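PDB 4N13: phosphate-binding protein PstS from Borrelia burgdorferi, which binds inorganic phosphate with micromolar affinity as the solute-binding lipoprotein of the PstSACB transporter, an ABC system that imports phosphate. Local coordinates for residues K12-G17 and D236-Q241; I90-P95 and G171-K176; G190-S195 and L200-V205; L226-N231 and F245-T250. All blocks are in the same frame, centred on the assembly; numbering follows the deposited sequence. Where two conformers were deposited one is given.

Contact 1. Residues K12-G17 and D236-Q241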
loop_
_atom_site.group_PDB
_atom_site.type_symbol
_atom_site.label_atom_id
_atom_site.label_comp_id
_atom_site.label_asym_id
_atom_site.label_seq_id
_atom_site.Cartn_x
_atom_site.Cartn_y
_atom_site.Cartn_z
ATOM N N LYS A 12 16.917 20.993 -18.988
ATOM C CA LYS A 12 17.233 19.656 -18.516
ATOM C C LYS A 12 16.012 18.755 -18.646
ATOM O O LYS A 12 14.879 19.237 -18.628
ATOM C CB LYS A 12 17.679 19.701 -17.066
ATOM C CG LYS A 12 18.824 20.662 -16.811
ATOM C CD LYS A 12 20.127 20.148 -17.389
ATOM C CE LYS A 12 21.196 21.228 -17.304
ATOM N NZ LYS A 12 22.576 20.693 -17.405
ATOM N N ILE A 13 16.238 17.454 -18.787
ATOM C CA ILE A 13 15.147 16.503 -18.933
ATOM C C ILE A 13 15.269 15.402 -17.891
ATOM O O ILE A 13 16.321 14.794 -17.738
ATOM C CB ILE A 13 15.139 15.895 -20.347
ATOM C CG1 ILE A 13 14.902 17.009 -21.383
ATOM C CG2 ILE A 13 14.072 14.818 -20.461
ATOM C CD1 ILE A 13 14.980 16.565 -22.817
ATOM N N VAL A 14 14.182 15.159 -17.168
ATOM C CA VAL A 14 14.123 14.094 -16.194
ATOM C C VAL A 14 12.926 13.211 -16.524
ATOM O O VAL A 14 11.770 13.557 -16.228
ATOM C CB VAL A 14 14.023 14.641 -14.755
ATOM C CG1 VAL A 14 13.856 13.496 -13.739
ATOM C CG2 VAL A 14 15.238 15.497 -14.438
ATOM N N SER A 15 13.208 12.069 -17.144
ATOM C CA SER A 15 12.170 11.110 -17.509
ATOM C C SER A 15 11.991 10.112 -16.356
ATOM O O SER A 15 12.960 9.482 -15.929
ATOM C CB SER A 15 12.542 10.388 -18.804
ATOM O OG SER A 15 11.460 9.602 -19.250
ATOM N N ILE A 16 10.757 9.986 -15.862
ATOM C CA ILE A 16 10.441 9.130 -14.729
ATOM C C ILE A 16 9.451 8.058 -15.191
ATOM O O ILE A 16 8.585 8.313 -16.020
ATOM C CB ILE A 16 9.837 9.963 -13.598
ATOM C CG1 ILE A 16 10.713 11.182 -13.305
ATOM C CG2 ILE A 16 9.598 9.121 -12.349
ATOM C CD1 ILE A 16 10.217 12.048 -12.167
ATOM N N GLY A 17 9.591 6.857 -14.652
ATOM C CA GLY A 17 8.665 5.777 -14.946
ATOM C C GLY A 17 8.334 5.019 -13.682
ATOM O O GLY A 17 9.009 5.168 -12.677
ATOM N N ASP A 236 22.398 13.665 -11.460
ATOM C CA ASP A 236 22.278 14.967 -12.073
ATOM C C ASP A 236 21.591 15.905 -11.078
ATOM O O ASP A 236 20.689 15.499 -10.335
ATOM C CB ASP A 236 21.404 14.878 -13.331
ATOM C CG ASP A 236 22.013 14.050 -14.424
ATOM O OD1 ASP A 236 23.244 13.824 -14.401
ATOM O OD2 ASP A 236 21.245 13.645 -15.324
ATOM N N LYS A 237 21.995 17.165 -11.077
ATOM C CA LYS A 237 21.355 18.156 -10.234
ATOM C C LYS A 237 19.845 18.213 -10.487
ATOM O O LYS A 237 19.073 18.394 -9.550
ATOM C CB LYS A 237 21.977 19.540 -10.466
ATOM C CG LYS A 237 21.394 20.595 -9.567
ATOM C CD LYS A 237 22.109 21.919 -9.665
ATOM C CE LYS A 237 21.507 22.905 -8.678
ATOM N NZ LYS A 237 22.250 24.187 -8.617
ATOM N N SER A 238 19.431 18.065 -11.743
ATOM C CA SER A 238 18.025 18.168 -12.085
ATOM C C SER A 238 17.216 17.081 -11.387
ATOM O O SER A 238 16.077 17.306 -10.980
ATOM C CB SER A 238 17.862 18.053 -13.595
ATOM O OG SER A 238 18.399 16.820 -14.071
ATOM N N VAL A 239 17.818 15.910 -11.238
ATOM C CA VAL A 239 17.196 14.777 -10.561
ATOM C C VAL A 239 17.145 15.045 -9.046
ATOM O O VAL A 239 16.093 14.891 -8.401
ATOM C CB VAL A 239 17.991 13.495 -10.872
ATOM C CG1 VAL A 239 17.621 12.356 -9.933
ATOM C CG2 VAL A 239 17.801 13.127 -12.319
ATOM N N THR A 240 18.264 15.476 -8.470
ATOM C CA THR A 240 18.280 15.822 -7.052
ATOM C C THR A 240 17.233 16.877 -6.726
ATOM O O THR A 240 16.529 16.779 -5.725
ATOM C CB THR A 240 19.664 16.333 -6.690
ATOM O OG1 THR A 240 20.592 15.300 -6.993
ATOM C CG2 THR A 240 19.765 16.705 -5.225
ATOM N N GLN A 241 17.110 17.886 -7.567
ATOM C CA GLN A 241 16.121 18.925 -7.336
ATOM C C GLN A 241 14.698 18.378 -7.324
ATOM O O GLN A 241 13.900 18.731 -6.475
ATOM C CB GLN A 241 16.211 19.984 -8.423
ATOM C CG GLN A 241 17.451 20.880 -8.344
ATOM C CD GLN A 241 17.550 21.810 -9.541
ATOM O OE1 GLN A 241 17.313 21.402 -10.675
ATOM N NE2 GLN A 241 17.896 23.053 -9.296
#
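Val14 and Ser238 meet where the strand holding residues 12-17 packs against the first turn of the helix that begins at residue 237; these two residues carry the contact, with smaller shares from Val239 and Lys12. The CB of Val14 leaves the strand toward the helix and divides into two methyls. CG1 stands anti to the backbone N (chi1 176°), which places CG2 beside that nitrogen and on the helix side. There CG2 rests 3.4 Å from Ser238 OG and 3.8 Å from Ser238 CB, and it also reaches CG2 of Val239, a methyl-to-methyl contact of 4.1 Å. One branch of the valine thus spans two consecutive residues of the helix. The hydroxyl of Ser238 meets a methyl here, and no hydrogen bond joins the two segments.

The strand and helix axes approach to 8.5 Å with 57° between their chain directions. This is α/β packing of the kind found in periplasmic binding proteins, in which helices cover a central sheet; strand 12-18 lies in that sheet between strands 40-45 and 63-66, both parallel to it. Val14 and Val239 both touch Ile63 of the latter strand, extending the apolar patch by one residue.

Toward the start of the strand the packing thins. Lys12 offers its CB, 3.8 Å from Ser238 CB, but beyond that atom the chain bends at chi2 (-71°) and its amino end heads away from the helix. Lys62 ties the same two segments together by charge and hydrogen bonding, pairing with the carboxylate of Asp236 in a salt bridge and donating to the carbonyl of Ile13.

Contact 2. Residues I90-P95 and G171-K176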
loop_
_atom_site.group_PDB
_atom_site.type_symbol
_atom_site.label_atom_id
_atom_site.label_comp_id
_atom_site.label_asym_id
_atom_site.label_seq_id
_atom_site.Cartn_x
_atom_site.Cartn_y
_atom_site.Cartn_z
ATOM N N ILE A 90 -6.080 -1.510 6.142
ATOM C CA ILE A 90 -6.519 -1.798 7.493
ATOM C C ILE A 90 -7.616 -2.852 7.438
ATOM O O ILE A 90 -8.283 -3.033 6.415
ATOM C CB ILE A 90 -7.022 -0.512 8.189
ATOM C CG1 ILE A 90 -8.318 -0.003 7.559
ATOM C CG2 ILE A 90 -5.936 0.549 8.107
ATOM C CD1 ILE A 90 -8.861 1.290 8.176
ATOM N N PHE A 91 -7.744 -3.578 8.531
ATOM C CA PHE A 91 -8.719 -4.647 8.657
ATOM C C PHE A 91 -9.866 -4.215 9.561
ATOM O O PHE A 91 -9.648 -3.709 10.671
ATOM C CB PHE A 91 -8.034 -5.909 9.163
ATOM C CG PHE A 91 -7.252 -6.590 8.077
ATOM C CD1 PHE A 91 -7.835 -7.606 7.341
ATOM C CD2 PHE A 91 -5.998 -6.153 7.708
ATOM C CE1 PHE A 91 -7.156 -8.222 6.292
ATOM C CE2 PHE A 91 -5.315 -6.769 6.641
ATOM C CZ PHE A 91 -5.908 -7.802 5.966
ATOM N N ILE A 92 -11.075 -4.404 9.067
ATOM C CA ILE A 92 -12.281 -4.026 9.779
ATOM C C ILE A 92 -13.130 -5.257 10.042
ATOM O O ILE A 92 -13.128 -6.222 9.257
ATOM C CB ILE A 92 -13.112 -2.966 9.028
ATOM C CG1 ILE A 92 -13.423 -3.383 7.597
ATOM C CG2 ILE A 92 -12.355 -1.631 9.034
ATOM C CD1 ILE A 92 -14.480 -2.528 6.946
ATOM N N THR A 93 -13.844 -5.233 11.168
ATOM C CA THR A 93 -14.718 -6.334 11.517
ATOM C C THR A 93 -16.073 -5.825 11.918
ATOM O O THR A 93 -16.265 -4.658 12.286
ATOM C CB THR A 93 -14.160 -7.209 12.670
ATOM O OG1 THR A 93 -14.254 -6.512 13.907
ATOM C CG2 THR A 93 -12.728 -7.625 12.423
ATOM N N SER A 94 -17.035 -6.734 11.902
ATOM C CA SER A 94 -18.317 -6.418 12.505
ATOM C C SER A 94 -18.163 -6.216 14.022
ATOM O O SER A 94 -17.227 -6.715 14.624
ATOM C CB SER A 94 -19.336 -7.476 12.147
ATOM O OG SER A 94 -18.847 -8.743 12.441
ATOM N N PRO A 95 -19.054 -5.426 14.623
ATOM C CA PRO A 95 -18.749 -4.972 15.983
ATOM C C PRO A 95 -19.044 -5.962 17.109
ATOM O O PRO A 95 -18.751 -5.661 18.253
ATOM C CB PRO A 95 -19.614 -3.710 16.136
ATOM C CG PRO A 95 -20.732 -3.892 15.164
ATOM C CD PRO A 95 -20.159 -4.669 14.011
ATOM N N GLY A 171 -15.752 0.920 -0.447
ATOM C CA GLY A 171 -17.033 1.260 0.146
ATOM C C GLY A 171 -17.920 0.044 0.334
ATOM O O GLY A 171 -18.626 -0.093 1.345
ATOM N N GLU A 172 -17.873 -0.877 -0.618
ATOM C CA GLU A 172 -18.647 -2.100 -0.471
ATOM C C GLU A 172 -18.096 -3.048 0.596
ATOM O O GLU A 172 -18.876 -3.781 1.204
ATOM C CB GLU A 172 -18.823 -2.842 -1.800
ATOM C CG GLU A 172 -19.749 -4.049 -1.730
ATOM C CD GLU A 172 -21.073 -3.807 -1.033
ATOM O OE1 GLU A 172 -21.594 -2.670 -1.021
ATOM O OE2 GLU A 172 -21.597 -4.802 -0.491
ATOM N N VAL A 173 -16.789 -3.065 0.842
ATOM C CA VAL A 173 -16.300 -3.830 1.993
ATOM C C VAL A 173 -16.959 -3.320 3.274
ATOM O O VAL A 173 -17.396 -4.103 4.112
ATOM C CB VAL A 173 -14.756 -3.799 2.144
ATOM C CG1 VAL A 173 -14.350 -4.584 3.399
ATOM C CG2 VAL A 173 -14.059 -4.364 0.944
ATOM N N ILE A 174 -17.021 -2.006 3.439
ATOM C CA ILE A 174 -17.637 -1.418 4.614
ATOM C C ILE A 174 -19.110 -1.814 4.707
ATOM O O ILE A 174 -19.572 -2.250 5.760
ATOM C CB ILE A 174 -17.450 0.116 4.596
ATOM C CG1 ILE A 174 -15.984 0.468 4.820
ATOM C CG2 ILE A 174 -18.304 0.778 5.643
ATOM C CD1 ILE A 174 -15.653 1.929 4.509
ATOM N N GLU A 175 -19.848 -1.642 3.618
ATOM C CA GLU A 175 -21.264 -1.973 3.658
ATOM C C GLU A 175 -21.498 -3.448 3.945
ATOM O O GLU A 175 -22.329 -3.821 4.772
ATOM C CB GLU A 175 -21.967 -1.576 2.364
ATOM C CG GLU A 175 -23.482 -1.725 2.479
ATOM C CD GLU A 175 -24.229 -1.135 1.305
ATOM O OE1 GLU A 175 -24.410 0.097 1.294
ATOM O OE2 GLU A 175 -24.621 -1.894 0.396
ATOM N N LYS A 176 -20.738 -4.305 3.287
ATOM C CA LYS A 176 -20.891 -5.736 3.465
ATOM C C LYS A 176 -20.548 -6.148 4.907
ATOM O O LYS A 176 -21.223 -6.976 5.499
ATOM C CB LYS A 176 -20.022 -6.502 2.452
ATOM C CG LYS A 176 -20.226 -8.014 2.467
ATOM C CD LYS A 176 -21.584 -8.464 1.951
ATOM C CE LYS A 176 -21.761 -8.231 0.466
ATOM N NZ LYS A 176 -23.111 -8.669 0.010
#
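Ile92 meets residues 171-176 of helix 170-179 through one methyl, CD1, at the end of its longer branch. This carbon, Ile92 CD1, lies 4.0 Å from Ile174 CG1 and 4.1 Å from Val173 CG1, and it comes equally near the helix backbone, 4.1 Å from Ile174 CA. The methyl therefore sits against the junction of two successive helical residues. Val173 sends its CG1 toward the strand, while Ile174 presents the flank of its chain, and the two isoleucine side chains cross at about a right angle.

The reach comes from the torsions of Ile92. Its CG1 stands between the backbone N and the carbonyl carbon (chi1 53°), and an extended chi2 of 167° carries CD1 outward toward the helix. Ile92 CA and Ile174 CA are 7.9 Å apart. The contacts are between apolar carbons, with no hydrogen bond across the segments, and all three residues are buried.

In the next shell, Ile187 touches both Ile92 and Val173, and Val167 backs Val173 from another strand. Val173 also lies about 7 Å, side chain to side chain, from Ser139, which probably binds phosphate, as in related proteins. Backbone bonds hold strand 80-93 antiparallel to strand 183-188 through Ile92 and Gly185, and to strand 201-205 through Phe91 and Leu203. This is the helix-on-sheet α/β packing of the periplasmic binding-protein fold, helix 170-179 covering strand 80-93 where it runs between those two neighbours.

Contact 3. Residues G190-S195 and L200-V205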
loop_
_atom_site.group_PDB
_atom_site.type_symbol
_atom_site.label_atom_id
_atom_site.label_comp_id
_atom_site.label_asym_id
_atom_site.label_seq_id
_atom_site.Cartn_x
_atom_site.Cartn_y
_atom_site.Cartn_z
ATOM N N GLY A 190 -7.484 5.354 3.901
ATOM C CA GLY A 190 -8.295 6.542 3.672
ATOM C C GLY A 190 -9.766 6.350 3.987
ATOM O O GLY A 190 -10.500 7.328 4.075
ATOM N N TYR A 191 -10.206 5.100 4.105
ATOM C CA TYR A 191 -11.591 4.770 4.400
ATOM C C TYR A 191 -11.829 4.487 5.874
ATOM O O TYR A 191 -12.933 4.104 6.246
ATOM C CB TYR A 191 -12.011 3.569 3.566
ATOM C CG TYR A 191 -12.225 3.929 2.135
ATOM C CD1 TYR A 191 -13.491 4.350 1.703
ATOM C CD2 TYR A 191 -11.187 3.871 1.208
ATOM C CE1 TYR A 191 -13.724 4.703 0.397
ATOM C CE2 TYR A 191 -11.410 4.239 -0.131
ATOM C CZ TYR A 191 -12.680 4.660 -0.508
ATOM O OH TYR A 191 -12.933 5.012 -1.803
ATOM N N ALA A 192 -10.824 4.721 6.723
ATOM C CA ALA A 192 -10.969 4.481 8.157
ATOM C C ALA A 192 -12.120 5.293 8.737
ATOM O O ALA A 192 -12.941 4.763 9.495
ATOM C CB ALA A 192 -9.646 4.790 8.886
ATOM N N LYS A 193 -12.172 6.587 8.422
ATOM C CA LYS A 193 -13.227 7.424 8.974
ATOM C C LYS A 193 -14.620 6.878 8.613
ATOM O O LYS A 193 -15.534 6.826 9.445
ATOM C CB LYS A 193 -13.077 8.881 8.499
ATOM C CG LYS A 193 -14.170 9.819 8.985
ATOM C CD LYS A 193 -13.913 11.239 8.502
ATOM C CE LYS A 193 -14.982 12.228 8.960
ATOM N NZ LYS A 193 -14.593 13.622 8.596
ATOM N N ASN A 194 -14.770 6.487 7.350
ATOM C CA ASN A 194 -16.020 5.927 6.847
ATOM C C ASN A 194 -16.413 4.654 7.587
ATOM O O ASN A 194 -17.590 4.402 7.828
ATOM C CB ASN A 194 -15.889 5.607 5.358
ATOM C CG ASN A 194 -15.341 6.753 4.559
ATOM O OD1 ASN A 194 -14.157 7.079 4.635
ATOM N ND2 ASN A 194 -16.197 7.364 3.767
ATOM N N SER A 195 -15.434 3.835 7.942
ATOM C CA SER A 195 -15.721 2.589 8.645
ATOM C C SER A 195 -16.166 2.841 10.083
ATOM O O SER A 195 -17.057 2.173 10.600
ATOM C CB SER A 195 -14.538 1.609 8.563
ATOM O OG SER A 195 -13.434 1.978 9.371
ATOM N N LEU A 200 -18.112 0.236 12.620
ATOM C CA LEU A 200 -17.298 -0.967 12.533
ATOM C C LEU A 200 -16.079 -0.833 13.415
ATOM O O LEU A 200 -15.891 0.196 14.039
ATOM C CB LEU A 200 -16.916 -1.258 11.082
ATOM C CG LEU A 200 -18.136 -1.315 10.161
ATOM C CD1 LEU A 200 -17.669 -1.558 8.718
ATOM C CD2 LEU A 200 -19.164 -2.365 10.598
ATOM N N ASN A 201 -15.305 -1.906 13.545
ATOM C CA ASN A 201 -14.091 -1.895 14.353
ATOM C C ASN A 201 -12.854 -2.118 13.509
ATOM O O ASN A 201 -12.811 -3.064 12.756
ATOM C CB ASN A 201 -14.145 -2.979 15.431
ATOM C CG ASN A 201 -13.137 -2.710 16.561
ATOM O OD1 ASN A 201 -13.236 -1.706 17.264
ATOM N ND2 ASN A 201 -12.124 -3.545 16.665
ATOM N N ILE A 202 -11.847 -1.263 13.675
ATOM C CA ILE A 202 -10.559 -1.429 13.019
ATOM C C ILE A 202 -9.631 -2.196 13.950
ATOM O O ILE A 202 -9.420 -1.798 15.095
ATOM C CB ILE A 202 -9.922 -0.063 12.712
ATOM C CG1 ILE A 202 -10.822 0.745 11.771
ATOM C CG2 ILE A 202 -8.532 -0.256 12.102
ATOM C CD1 ILE A 202 -10.501 2.212 11.701
ATOM N N LEU A 203 -9.056 -3.286 13.461
ATOM C CA LEU A 203 -8.155 -4.098 14.255
ATOM C C LEU A 203 -6.776 -3.472 14.376
ATOM O O LEU A 203 -6.245 -2.901 13.419
ATOM C CB LEU A 203 -7.982 -5.480 13.623
ATOM C CG LEU A 203 -9.200 -6.381 13.618
ATOM C CD1 LEU A 203 -8.915 -7.657 12.856
ATOM C CD2 LEU A 203 -9.709 -6.677 15.026
ATOM N N SER A 204 -6.157 -3.635 15.533
ATOM C CA SER A 204 -4.704 -3.493 15.600
ATOM C C SER A 204 -4.059 -4.765 15.073
ATOM O O SER A 204 -4.641 -5.866 15.152
ATOM C CB SER A 204 -4.232 -3.175 17.029
ATOM O OG SER A 204 -4.563 -4.187 17.960
ATOM N N VAL A 205 -2.872 -4.605 14.497
ATOM C CA VAL A 205 -2.108 -5.715 13.937
ATOM C C VAL A 205 -0.766 -5.737 14.657
ATOM O O VAL A 205 -0.060 -4.725 14.717
ATOM C CB VAL A 205 -1.914 -5.546 12.413
ATOM C CG1 VAL A 205 -1.074 -6.682 11.840
ATOM C CG2 VAL A 205 -3.258 -5.502 11.719
#
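Ser195 and Leu200 are joined through the backbone, the amide N of Leu200 donating to Ser195 O over 3.0 Å with an N-H...O angle of 162°, while Ala192 CA and Ile202 CA stand 7.7 Å apart. The bond runs from the carbonyl of Ser195, in the last turn of helix 192-197, to Leu200, just before the strand that begins at residue 201. The donor is tilted from the carbonyl plane, and Leu200 CB also packs against the same oxygen, 3.5 Å from Ser195 O.

The side-chain part of the contact is built on Ile202. Its CG1 is anti to the carbonyl carbon (chi1 -61°) and an extended chi2 projects CD1 onto the helix, where Ile202 CD1 touches Ala192 CB at 3.9 Å. Ser195, three positions on and on the same face of the helix, was modelled in two conformers. In one of them its hydroxyl turns back along the helix, Ser195 OG donating to Ala192 O at 2.8 Å. The same oxygen, Ser195 OG, lies 3.8 Å from Ile202 CD1 in this conformer, with Ile202 CG1 as near.

The connection is a beta-alpha-beta crossover: helix 192-197 leads from strand 183-188 to the parallel strand 201-205, and strand 80-93 runs antiparallel between the two. The helix lies over this sheet, Ala192 touching Ile90, and Ser195 touching Ile92 and Ile187. Leu200 packs between strand 80-93 and helix 170-179, on Ile92 of the one and on Ile174 and Thr177 of the other.

Contact 4. Residues L226-N231 and F245-T250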
loop_
_atom_site.group_PDB
_atom_site.type_symbol
_atom_site.label_atom_id
_atom_site.label_comp_id
_atom_site.label_asym_id
_atom_site.label_seq_id
_atom_site.Cartn_x
_atom_site.Cartn_y
_atom_site.Cartn_z
ATOM N N LEU A 226 5.952 3.426 -1.015
ATOM C CA LEU A 226 6.184 3.987 -2.347
ATOM C C LEU A 226 7.542 4.666 -2.336
ATOM O O LEU A 226 7.792 5.550 -1.510
ATOM C CB LEU A 226 5.080 4.970 -2.725
ATOM C CG LEU A 226 3.868 4.347 -3.439
ATOM C CD1 LEU A 226 4.205 3.996 -4.884
ATOM C CD2 LEU A 226 3.386 3.098 -2.742
ATOM N N ILE A 227 8.411 4.234 -3.240
ATOM C CA ILE A 227 9.827 4.598 -3.189
ATOM C C ILE A 227 10.280 5.231 -4.491
ATOM O O ILE A 227 9.832 4.886 -5.594
ATOM C CB ILE A 227 10.747 3.389 -2.842
ATOM C CG1 ILE A 227 10.558 2.230 -3.812
ATOM C CG2 ILE A 227 10.525 2.953 -1.409
ATOM C CD1 ILE A 227 11.570 1.122 -3.607
ATOM N N ILE A 228 11.193 6.185 -4.333
ATOM C CA ILE A 228 11.918 6.833 -5.408
ATOM C C ILE A 228 13.218 6.065 -5.571
ATOM O O ILE A 228 13.989 5.932 -4.617
ATOM C CB ILE A 228 12.263 8.282 -5.009
ATOM C CG1 ILE A 228 10.987 9.094 -4.798
ATOM C CG2 ILE A 228 13.173 8.939 -6.044
ATOM C CD1 ILE A 228 11.203 10.356 -3.994
ATOM N N VAL A 229 13.453 5.573 -6.772
ATOM C CA VAL A 229 14.599 4.725 -7.082
ATOM C C VAL A 229 15.491 5.419 -8.104
ATOM O O VAL A 229 15.023 5.873 -9.148
ATOM C CB VAL A 229 14.152 3.342 -7.619
ATOM C CG1 VAL A 229 15.351 2.416 -7.817
ATOM C CG2 VAL A 229 13.124 2.703 -6.688
ATOM N N THR A 230 16.779 5.472 -7.788
ATOM C CA THR A 230 17.796 6.002 -8.698
ATOM C C THR A 230 18.940 5.032 -8.786
ATOM O O THR A 230 18.980 4.073 -8.020
ATOM C CB THR A 230 18.328 7.358 -8.213
ATOM O OG1 THR A 230 18.806 7.221 -6.875
ATOM C CG2 THR A 230 17.249 8.415 -8.252
ATOM N N ASN A 231 19.847 5.253 -9.733
ATOM C CA ASN A 231 20.941 4.327 -9.960
ATOM C C ASN A 231 22.303 4.998 -9.785
ATOM O O ASN A 231 22.406 6.214 -9.826
ATOM C CB ASN A 231 20.787 3.725 -11.368
ATOM C CG ASN A 231 21.673 2.545 -11.593
ATOM O OD1 ASN A 231 22.316 2.031 -10.672
ATOM N ND2 ASN A 231 21.722 2.098 -12.829
ATOM N N PHE A 245 11.952 18.110 -4.189
ATOM C CA PHE A 245 10.575 18.601 -4.207
ATOM C C PHE A 245 9.583 17.515 -3.784
ATOM O O PHE A 245 8.650 17.768 -3.021
ATOM C CB PHE A 245 10.207 19.155 -5.585
ATOM C CG PHE A 245 8.782 19.635 -5.656
ATOM C CD1 PHE A 245 8.418 20.862 -5.108
ATOM C CD2 PHE A 245 7.797 18.853 -6.225
ATOM C CE1 PHE A 245 7.109 21.295 -5.148
ATOM C CE2 PHE A 245 6.485 19.288 -6.257
ATOM C CZ PHE A 245 6.145 20.514 -5.720
ATOM N N MET A 246 9.780 16.291 -4.263
ATOM C CA MET A 246 8.888 15.177 -3.932
ATOM C C MET A 246 8.770 14.952 -2.424
ATOM O O MET A 246 7.704 14.572 -1.932
ATOM C CB MET A 246 9.350 13.882 -4.602
ATOM C CG MET A 246 9.198 13.877 -6.126
ATOM S SD MET A 246 9.629 12.270 -6.833
ATOM C CE MET A 246 8.200 11.303 -6.254
ATOM N N THR A 247 9.882 15.141 -1.719
ATOM C CA THR A 247 9.953 14.891 -0.285
ATOM C C THR A 247 9.796 16.181 0.546
ATOM O O THR A 247 9.948 16.157 1.746
ATOM C CB THR A 247 11.258 14.154 0.082
ATOM O OG1 THR A 247 12.384 14.943 -0.306
ATOM C CG2 THR A 247 11.329 12.812 -0.636
ATOM N N SER A 248 9.492 17.288 -0.122
ATOM C CA SER A 248 9.217 18.566 0.525
ATOM C C SER A 248 7.794 18.585 1.088
ATOM O O SER A 248 6.952 17.776 0.711
ATOM C CB SER A 248 9.337 19.705 -0.494
ATOM O OG SER A 248 8.232 19.674 -1.398
ATOM N N SER A 249 7.507 19.537 1.961
ATOM C CA SER A 249 6.167 19.652 2.508
ATOM C C SER A 249 5.078 19.806 1.432
ATOM O O SER A 249 4.010 19.188 1.535
ATOM C CB SER A 249 6.126 20.789 3.515
ATOM O OG SER A 249 6.903 20.427 4.633
ATOM N N THR A 250 5.336 20.603 0.397
ATOM C CA THR A 250 4.377 20.718 -0.704
ATOM C C THR A 250 4.196 19.376 -1.415
ATOM O O THR A 250 3.073 18.979 -1.715
ATOM C CB THR A 250 4.781 21.796 -1.729
ATOM O OG1 THR A 250 4.824 23.068 -1.076
ATOM C CG2 THR A 250 3.782 21.868 -2.871
#
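Ile228 and Met246 are the nearest pair of backbone positions, and their CA atoms are still 9.0 Å apart: the extended strand of residues 226-230 faces the last turn of a helix that ends at Met246, after which Thr247 leaves helical geometry and a second helix starts at Ser249. Side chains have to cover that distance, and no hydrogen bond connects the two segments.

Ile228 and Met246 reach toward each other tip to tip. Ile228 CD1 lies 3.8 Å from the sulfur, Met246 SD, and Ile228 CG1 is 3.8 Å from the terminal methyl, Met246 CE. In the methionine, chi1 and an extended chi2 place SD, and the bend at chi3 (71°) swings CE against Ile228 CG1. On another side of the same tip, Thr247 CG2 approaches Ile228 CD1 to 4.2 Å.

In this α/β domain of the class II binding-protein fold, strand 223-230 runs antiparallel to strands 63-66 and 80-93, which lie beside it in the sheet. Both Ile228 and Met246 touch Ile65 and Phe84 from those neighbours, and Met246 also reaches Met29 of helix 23-36, joining sheet and two helices through one apolar core.

The break between the helices is held by polar groups. Ser248 N donates to Phe245 O at 3.1 Å, closing the chain as it leaves the first helix. In one of its two conformers Ser248 OG caps the second helix at Gly251 N, while Thr247 OG1 bonds to Ile243 O in the helix behind it.

How the contacts relate
The four contacts form two groups on opposite sides of the chain's centre. Contacts 2 and 3, with centres about 8 Å apart, touch directly, through pairing of strands 80-93 and 201-205 and through side-chain packing. Contacts 1 and 4 share helix 237-246, using its beginning and its end respectively, and their centres lie about 11 Å apart. All four reach the same sheet. Contacts 2 and 4 are apolar across their segments and largely buried; contact 1 is buried too, but runs out to exposed Lys12. Contact 3, partly buried and the shortest in sequence separation, is the one with a hydrogen bond between its segments.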